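PDB 3SS6: acetyl-CoA acetyltransferase from Bacillus anthracis, which probably catalyses the thiolase reaction, the reversible condensation of two acetyl-CoA molecules to acetoacetyl-CoA with release of coenzyme A. Local coordinates for residues V46-V51 / A76-T81; M99-Q104 / E111-G116. One frame throughout, in Å; residues are numbered along the deposited sequence.

Interaction 1: residues V46-V51 / A76-T81; sequences VEPHEV and AGFPDT
Pro48 and the Phe78-Pro79 pair meet where two loops of the thiolase fold lie side by side, one leading into strand 53-57 and the other into its parallel neighbour, strand 83-88; helix 68-75 makes the beta-alpha-beta crossover between the two strands. Pro48 CB sits in the angle between the partners, 3.7 Å from Phe78 CD1 and equally 3.7 Å from Pro79 CD, while its CG runs past CD1 and CE1 of the Phe78 ring. The pyrrolidine and the phenyl ring cross at about a right angle. Next along, Pro79 CG rests against the base of His49, 3.8 Å from His49 CA and with CB alongside, whereas the imidazole leads away from the contact. Phe78 has CG anti to its carbonyl carbon (chi1 -66°), which sets one ring face over Ala76 CB, 4.0 Å above the plane; Leu37 and Val41 of helix 29-43 also touch the ring. Gly77, with positive phi, ends helix 68-75 in a Schellman motif. The Pro48 turn is braced by Glu50, whose OE2 accepts a nearly straight bond from Glu47 N (174°). A water joins the loops, hydrogen-bonded to His49 O at 2.7 Å, Val51 O at 2.9 Å and Thr81 OG1 at 3.1 Å.

Interaction 2: residues M99-Q104 / E111-G116; sequences MSAAMQ and EVVVAG. With K (potassium ion), chain F.
Val113 stands with CG1 anti to its own nitrogen (chi1 -179°), which turns this methyl to Ala101 of the helix and leaves CG2 on the Gln104 side. The pair joins helix 93-107, a buried helix of the layered alpha/beta thiolase fold, to the following strand 112-120; the two run almost antiparallel (165°), their segment axes 8.3 Å apart at closest approach. Ala101 CB reaches Val113 CG1 at 3.4 Å, tighter than usual for two carbons, and also meets Ala115 CB at 3.6 Å, so a single methyl fits against Val113 and Ala115, the two residues of 112-116 that face the helix. Leu260 of strand 252-262 widens this apolar surface, while Met99 and Ala102 leave the helix in another direction and pack on strand 275-284. One turn on from Ala101, Gln104 extends beyond CG and crosses Val113 at about a right angle, OE1 lying 3.9 Å from Val113 CG2. That approach is only packing: the amide is held by Ser110 OG, bonded to OE1, and by Glu53 OE1, which accepts from NE2, two partners that fix its rotation. On a further side of the helix, Ser100 and Tyr85, each with its counterpart from a second subunit, coordinate a potassium ion, which lies 2.9 Å from Ser100 OG.

In the fold
Interactions 1 and 2 have centres 15 Å apart and join through strand 112-120. While Val113 and Ala115 face helix 93-107, Val112 and Val114 pack on the 46-51 loop: Val51 CG1 lies 3.7 Å from Val114 CG2, and Val46 CG1 lies 4.0 Å from Val112 CG2. Interaction 1, between loops at the strand ends, is partly exposed; interaction 2 is buried. Both also reach the second subunit, Asp80 by packing on Val285 of that subunit and Ser100 through the shared potassium ion. Helix 93-107 starts just after Cys91, found as S-hydroxycysteine and probably the nucleophile, as in thiolases generally; interaction 2 packs this same helix on strand 112-120.

Interaction 1: residues V46-V51 / A76-T81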
ATOM      1  N   VAL A  46      40.675   0.904 -21.453  1.00 22.57           N
ATOM      2  CA  VAL A  46      40.999   0.102 -20.275  1.00 25.12           C
ATOM      3  C   VAL A  46      40.179  -1.177 -20.244  1.00 22.36           C
ATOM      4  O   VAL A  46      39.072  -1.230 -20.774  1.00 24.12           O
ATOM      5  CB  VAL A  46      40.709   0.870 -18.956  1.00 31.24           C
ATOM      6  CG1 VAL A  46      41.730   1.966 -18.740  1.00 30.92           C
ATOM      7  CG2 VAL A  46      39.280   1.428 -18.954  1.00 32.69           C
ATOM      8  N   GLU A  47      40.724  -2.211 -19.616  1.00 23.24           N
ATOM      9  CA  GLU A  47      39.925  -3.386 -19.305  1.00 21.15           C
ATOM     10  C   GLU A  47      39.211  -3.156 -17.978  1.00 18.83           C
ATOM     11  O   GLU A  47      39.675  -2.374 -17.137  1.00 19.46           O
ATOM     12  CB  GLU A  47      40.811  -4.632 -19.214  1.00 21.90           C
ATOM     13  CG  GLU A  47      41.440  -5.026 -20.533  1.00 29.22           C
ATOM     14  CD  GLU A  47      40.400  -5.300 -21.605  1.00 37.08           C
ATOM     15  OE1 GLU A  47      39.587  -6.234 -21.426  1.00 34.55           O
ATOM     16  OE2 GLU A  47      40.395  -4.579 -22.629  1.00 43.48           O
ATOM     17  N   PRO A  48      38.081  -3.837 -17.776  1.00 19.19           N
ATOM     18  CA  PRO A  48      37.336  -3.667 -16.524  1.00 19.37           C
ATOM     19  C   PRO A  48      38.200  -3.794 -15.268  1.00 20.01           C
ATOM     20  O   PRO A  48      38.001  -3.022 -14.324  1.00 18.29           O
ATOM     21  CB  PRO A  48      36.296  -4.788 -16.596  1.00 19.57           C
ATOM     22  CG  PRO A  48      36.015  -4.910 -18.061  1.00 19.49           C
ATOM     23  CD  PRO A  48      37.373  -4.729 -18.715  1.00 19.91           C
ATOM     24  N   HIS A  49      39.145  -4.728 -15.245  1.00 19.82           N
ATOM     25  CA  HIS A  49      39.944  -4.929 -14.040  1.00 20.61           C
ATOM     26  C   HIS A  49      40.818  -3.711 -13.718  1.00 21.56           C
ATOM     27  O   HIS A  49      41.281  -3.550 -12.585  1.00 22.67           O
ATOM     28  CB  HIS A  49      40.794  -6.202 -14.146  1.00 24.84           C
ATOM     29  CG  HIS A  49      41.974  -6.067 -15.053  1.00 26.37           C
ATOM     30  ND1 HIS A  49      41.960  -6.492 -16.364  1.00 29.81           N
ATOM     31  CD2 HIS A  49      43.208  -5.556 -14.836  1.00 26.94           C
ATOM     32  CE1 HIS A  49      43.135  -6.246 -16.916  1.00 28.62           C
ATOM     33  NE2 HIS A  49      43.909  -5.678 -16.010  1.00 28.01           N
ATOM     34  N   GLU A  50      41.021  -2.842 -14.707  1.00 17.83           N
ATOM     35  CA  GLU A  50      41.848  -1.655 -14.513  1.00 17.33           C
ATOM     36  C   GLU A  50      41.053  -0.499 -13.923  1.00 19.82           C
ATOM     37  O   GLU A  50      41.628   0.529 -13.533  1.00 20.00           O
ATOM     38  CB  GLU A  50      42.455  -1.200 -15.828  1.00 19.40           C
ATOM     39  CG  GLU A  50      43.428  -2.181 -16.399  1.00 22.84           C
ATOM     40  CD  GLU A  50      43.991  -1.688 -17.700  1.00 27.52           C
ATOM     41  OE1 GLU A  50      45.017  -0.979 -17.651  1.00 34.17           O
ATOM     42  OE2 GLU A  50      43.396  -1.983 -18.758  1.00 25.78           O
ATOM     43  N   VAL A  51      39.734  -0.657 -13.866  1.00 18.61           N
ATOM     44  CA  VAL A  51      38.883   0.384 -13.287  1.00 17.53           C
ATOM     45  C   VAL A  51      38.954   0.350 -11.768  1.00 17.63           C
ATOM     46  O   VAL A  51      38.662  -0.674 -11.147  1.00 19.54           O
ATOM     47  CB  VAL A  51      37.419   0.223 -13.730  1.00 18.09           C
ATOM     48  CG1 VAL A  51      36.550   1.289 -13.070  1.00 16.60           C
ATOM     49  CG2 VAL A  51      37.325   0.300 -15.263  1.00 18.28           C
ATOM     50  N   ALA A  76      27.264  -5.498 -14.429  1.00 13.65           N
ATOM     51  CA  ALA A  76      27.924  -5.329 -15.721  1.00 15.40           C
ATOM     52  C   ALA A  76      28.999  -6.381 -15.965  1.00 15.61           C
ATOM     53  O   ALA A  76      29.593  -6.430 -17.045  1.00 18.14           O
ATOM     54  CB  ALA A  76      28.529  -3.933 -15.826  1.00 15.88           C
ATOM     55  N   GLY A  77      29.250  -7.210 -14.954  1.00 15.43           N
ATOM     56  CA  GLY A  77      30.239  -8.267 -15.046  1.00 18.98           C
ATOM     57  C   GLY A  77      31.660  -7.831 -14.718  1.00 20.55           C
ATOM     58  O   GLY A  77      32.612  -8.575 -14.973  1.00 20.98           O
ATOM     59  N   PHE A  78      31.813  -6.642 -14.137  1.00 17.18           N
ATOM     60  CA  PHE A  78      33.142  -6.155 -13.784  1.00 16.42           C
ATOM     61  C   PHE A  78      33.660  -6.983 -12.604  1.00 15.36           C
ATOM     62  O   PHE A  78      32.859  -7.476 -11.795  1.00 17.62           O
ATOM     63  CB  PHE A  78      33.110  -4.662 -13.406  1.00 15.19           C
ATOM     64  CG  PHE A  78      32.761  -3.729 -14.550  1.00 15.02           C
ATOM     65  CD1 PHE A  78      32.713  -4.182 -15.869  1.00 17.84           C
ATOM     66  CD2 PHE A  78      32.488  -2.384 -14.293  1.00 15.57           C
ATOM     67  CE1 PHE A  78      32.394  -3.310 -16.913  1.00 18.79           C
ATOM     68  CE2 PHE A  78      32.169  -1.503 -15.330  1.00 16.87           C
ATOM     69  CZ  PHE A  78      32.126  -1.966 -16.643  1.00 16.32           C
ATOM     70  N   PRO A  79      34.991  -7.133 -12.484  1.00 15.80           N
ATOM     71  CA  PRO A  79      35.567  -7.900 -11.368  1.00 16.88           C
ATOM     72  C   PRO A  79      35.148  -7.368 -10.003  1.00 19.09           C
ATOM     73  O   PRO A  79      34.801  -6.187  -9.863  1.00 19.09           O
ATOM     74  CB  PRO A  79      37.080  -7.715 -11.549  1.00 19.64           C
ATOM     75  CG  PRO A  79      37.262  -7.391 -12.985  1.00 21.39           C
ATOM     76  CD  PRO A  79      36.025  -6.637 -13.409  1.00 17.31           C
ATOM     77  N   ASP A  80      35.183  -8.247  -9.004  1.00 19.96           N
ATOM     78  CA  ASP A  80      34.806  -7.877  -7.641  1.00 21.05           C
ATOM     79  C   ASP A  80      35.671  -6.764  -7.080  1.00 18.60           C
ATOM     80  O   ASP A  80      35.287  -6.116  -6.105  1.00 17.65           O
ATOM     81  CB  ASP A  80      34.932  -9.073  -6.696  1.00 24.74           C
ATOM     82  CG  ASP A  80      33.926 -10.152  -6.974  1.00 28.02           C
ATOM     83  OD1 ASP A  80      32.909  -9.879  -7.647  1.00 27.47           O
ATOM     84  OD2 ASP A  80      34.157 -11.286  -6.494  1.00 29.10           O
ATOM     85  N   THR A  81      36.852  -6.577  -7.652  1.00 19.30           N
ATOM     86  CA  THR A  81      37.768  -5.538  -7.193  1.00 19.28           C
ATOM     87  C   THR A  81      37.303  -4.143  -7.565  1.00 19.08           C
ATOM     88  O   THR A  81      37.785  -3.156  -7.010  1.00 22.28           O
ATOM     89  CB  THR A  81      39.172  -5.736  -7.785  1.00 24.62           C
ATOM     90  OG1 THR A  81      39.062  -5.952  -9.201  1.00 25.66           O
ATOM     91  CG2 THR A  81      39.847  -6.941  -7.138  1.00 26.29           C
TER
HETATM   92  O   HOH W   1      39.863  -3.197 -10.281  0.50 22.65           O

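Interaction 2: residues M99-Q104 / E111-G116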
ATOM      1  N   MET A  99      32.997  15.030 -10.808  1.00 11.25           N
ATOM      2  CA  MET A  99      33.907  15.827  -9.985  1.00 11.78           C
ATOM      3  C   MET A  99      34.607  14.984  -8.919  1.00 13.53           C
ATOM      4  O   MET A  99      35.809  15.144  -8.681  1.00 14.60           O
ATOM      5  CB  MET A  99      33.160  17.004  -9.341  1.00 11.55           C
ATOM      6  CG  MET A  99      32.668  17.993 -10.391  1.00 14.63           C
ATOM      7  SD  MET A  99      31.220  18.925  -9.852  1.00 17.59           S
ATOM      8  CE  MET A  99      31.825  19.641  -8.320  1.00 16.33           C
ATOM      9  N   SER A 100      33.852  14.084  -8.302  1.00 12.87           N
ATOM     10  CA  SER A 100      34.398  13.204  -7.286  1.00 13.24           C
ATOM     11  C   SER A 100      35.413  12.236  -7.900  1.00 13.86           C
ATOM     12  O   SER A 100      36.445  11.935  -7.285  1.00 13.43           O
ATOM     13  CB  SER A 100      33.272  12.457  -6.573  1.00 14.91           C
ATOM     14  OG  SER A 100      32.530  13.352  -5.752  1.00 16.02           O
ATOM     15  N   ALA A 101      35.135  11.776  -9.117  1.00 14.34           N
ATOM     16  CA  ALA A 101      36.099  10.949  -9.843  1.00 13.28           C
ATOM     17  C   ALA A 101      37.374  11.749 -10.096  1.00 13.81           C
ATOM     18  O   ALA A 101      38.502  11.252  -9.905  1.00 13.16           O
ATOM     19  CB  ALA A 101      35.504  10.472 -11.176  1.00 13.76           C
ATOM     20  N   ALA A 102      37.204  12.999 -10.523  1.00 12.84           N
ATOM     21  CA  ALA A 102      38.368  13.841 -10.777  1.00 14.41           C
ATOM     22  C   ALA A 102      39.195  14.026  -9.504  1.00 15.94           C
ATOM     23  O   ALA A 102      40.433  13.976  -9.542  1.00 15.74           O
ATOM     24  CB  ALA A 102      37.939  15.188 -11.350  1.00 14.77           C
ATOM     25  N   MET A 103      38.522  14.217  -8.372  1.00 14.62           N
ATOM     26  CA  MET A 103      39.241  14.371  -7.110  1.00 14.51           C
ATOM     27  C   MET A 103      40.086  13.144  -6.805  1.00 16.70           C
ATOM     28  O   MET A 103      41.249  13.272  -6.434  1.00 15.02           O
ATOM     29  CB  MET A 103      38.287  14.645  -5.940  1.00 15.19           C
ATOM     30  CG  MET A 103      37.550  15.970  -6.058  1.00 14.14           C
ATOM     31  SD  MET A 103      36.802  16.524  -4.496  1.00 17.28           S
ATOM     32  CE  MET A 103      35.536  15.280  -4.237  1.00 25.41           C
ATOM     33  N   GLN A 104      39.499  11.957  -6.942  1.00 14.01           N
ATOM     34  CA  GLN A 104      40.248  10.732  -6.683  1.00 13.62           C
ATOM     35  C   GLN A 104      41.464  10.636  -7.598  1.00 14.72           C
ATOM     36  O   GLN A 104      42.542  10.236  -7.171  1.00 14.88           O
ATOM     37  CB  GLN A 104      39.371   9.493  -6.874  1.00 12.26           C
ATOM     38  CG  GLN A 104      38.296   9.343  -5.810  1.00 13.32           C
ATOM     39  CD  GLN A 104      37.659   7.962  -5.811  1.00 19.45           C
ATOM     40  OE1 GLN A 104      37.893   7.154  -6.714  1.00 24.60           O
ATOM     41  NE2 GLN A 104      36.849   7.692  -4.803  1.00 21.19           N
ATOM     42  N   GLU A 111      43.493   5.568 -10.360  1.00 15.48           N
ATOM     43  CA  GLU A 111      44.121   5.887 -11.637  1.00 17.97           C
ATOM     44  C   GLU A 111      43.094   5.969 -12.756  1.00 15.82           C
ATOM     45  O   GLU A 111      43.244   6.763 -13.677  1.00 17.38           O
ATOM     46  CB  GLU A 111      45.203   4.863 -11.990  1.00 24.52           C
ATOM     47  CG  GLU A 111      46.423   4.956 -11.088  1.00 32.44           C
ATOM     48  CD  GLU A 111      47.573   4.093 -11.569  1.00 40.54           C
ATOM     49  OE1 GLU A 111      47.318   3.009 -12.136  1.00 42.61           O
ATOM     50  OE2 GLU A 111      48.735   4.510 -11.385  1.00 47.42           O
ATOM     51  N   VAL A 112      42.062   5.134 -12.661  1.00 15.88           N
ATOM     52  CA  VAL A 112      40.983   5.073 -13.648  1.00 13.67           C
ATOM     53  C   VAL A 112      39.645   5.047 -12.906  1.00 14.97           C
ATOM     54  O   VAL A 112      39.438   4.213 -12.029  1.00 15.37           O
ATOM     55  CB  VAL A 112      41.087   3.785 -14.510  1.00 16.15           C
ATOM     56  CG1 VAL A 112      39.924   3.690 -15.494  1.00 15.85           C
ATOM     57  CG2 VAL A 112      42.403   3.757 -15.276  1.00 16.02           C
ATOM     58  N   VAL A 113      38.740   5.962 -13.243  1.00 13.10           N
ATOM     59  CA  VAL A 113      37.406   5.955 -12.639  1.00 12.03           C
ATOM     60  C   VAL A 113      36.345   6.058 -13.725  1.00 14.90           C
ATOM     61  O   VAL A 113      36.504   6.826 -14.678  1.00 14.33           O
ATOM     62  CB  VAL A 113      37.223   7.137 -11.672  1.00 12.86           C
ATOM     63  CG1 VAL A 113      35.818   7.096 -11.022  1.00 13.16           C
ATOM     64  CG2 VAL A 113      38.306   7.127 -10.613  1.00 15.52           C
ATOM     65  N   VAL A 114      35.278   5.274 -13.589  1.00 12.49           N
ATOM     66  CA  VAL A 114      34.128   5.368 -14.483  1.00 10.97           C
ATOM     67  C   VAL A 114      33.050   6.121 -13.703  1.00 15.28           C
ATOM     68  O   VAL A 114      32.679   5.722 -12.601  1.00 15.16           O
ATOM     69  CB  VAL A 114      33.628   3.981 -14.890  1.00 15.08           C
ATOM     70  CG1 VAL A 114      32.376   4.099 -15.742  1.00 16.77           C
ATOM     71  CG2 VAL A 114      34.723   3.237 -15.666  1.00 16.02           C
ATOM     72  N   ALA A 115      32.567   7.229 -14.251  1.00 12.03           N
ATOM     73  CA  ALA A 115      31.689   8.088 -13.463  1.00 10.73           C
ATOM     74  C   ALA A 115      30.614   8.696 -14.321  1.00 12.79           C
ATOM     75  O   ALA A 115      30.825   8.980 -15.497  1.00 16.92           O
ATOM     76  CB  ALA A 115      32.490   9.195 -12.783  1.00 12.89           C
ATOM     77  N   GLY A 116      29.449   8.900 -13.726  1.00 10.27           N
ATOM     78  CA  GLY A 116      28.359   9.531 -14.444  1.00 10.41           C
ATOM     79  C   GLY A 116      27.117   9.488 -13.584  1.00 11.69           C
ATOM     80  O   GLY A 116      27.184   9.663 -12.364  1.00 11.90           O
TER
HETATM   81  K     K F 395      33.225  12.248  -3.112  1.00 23.53           K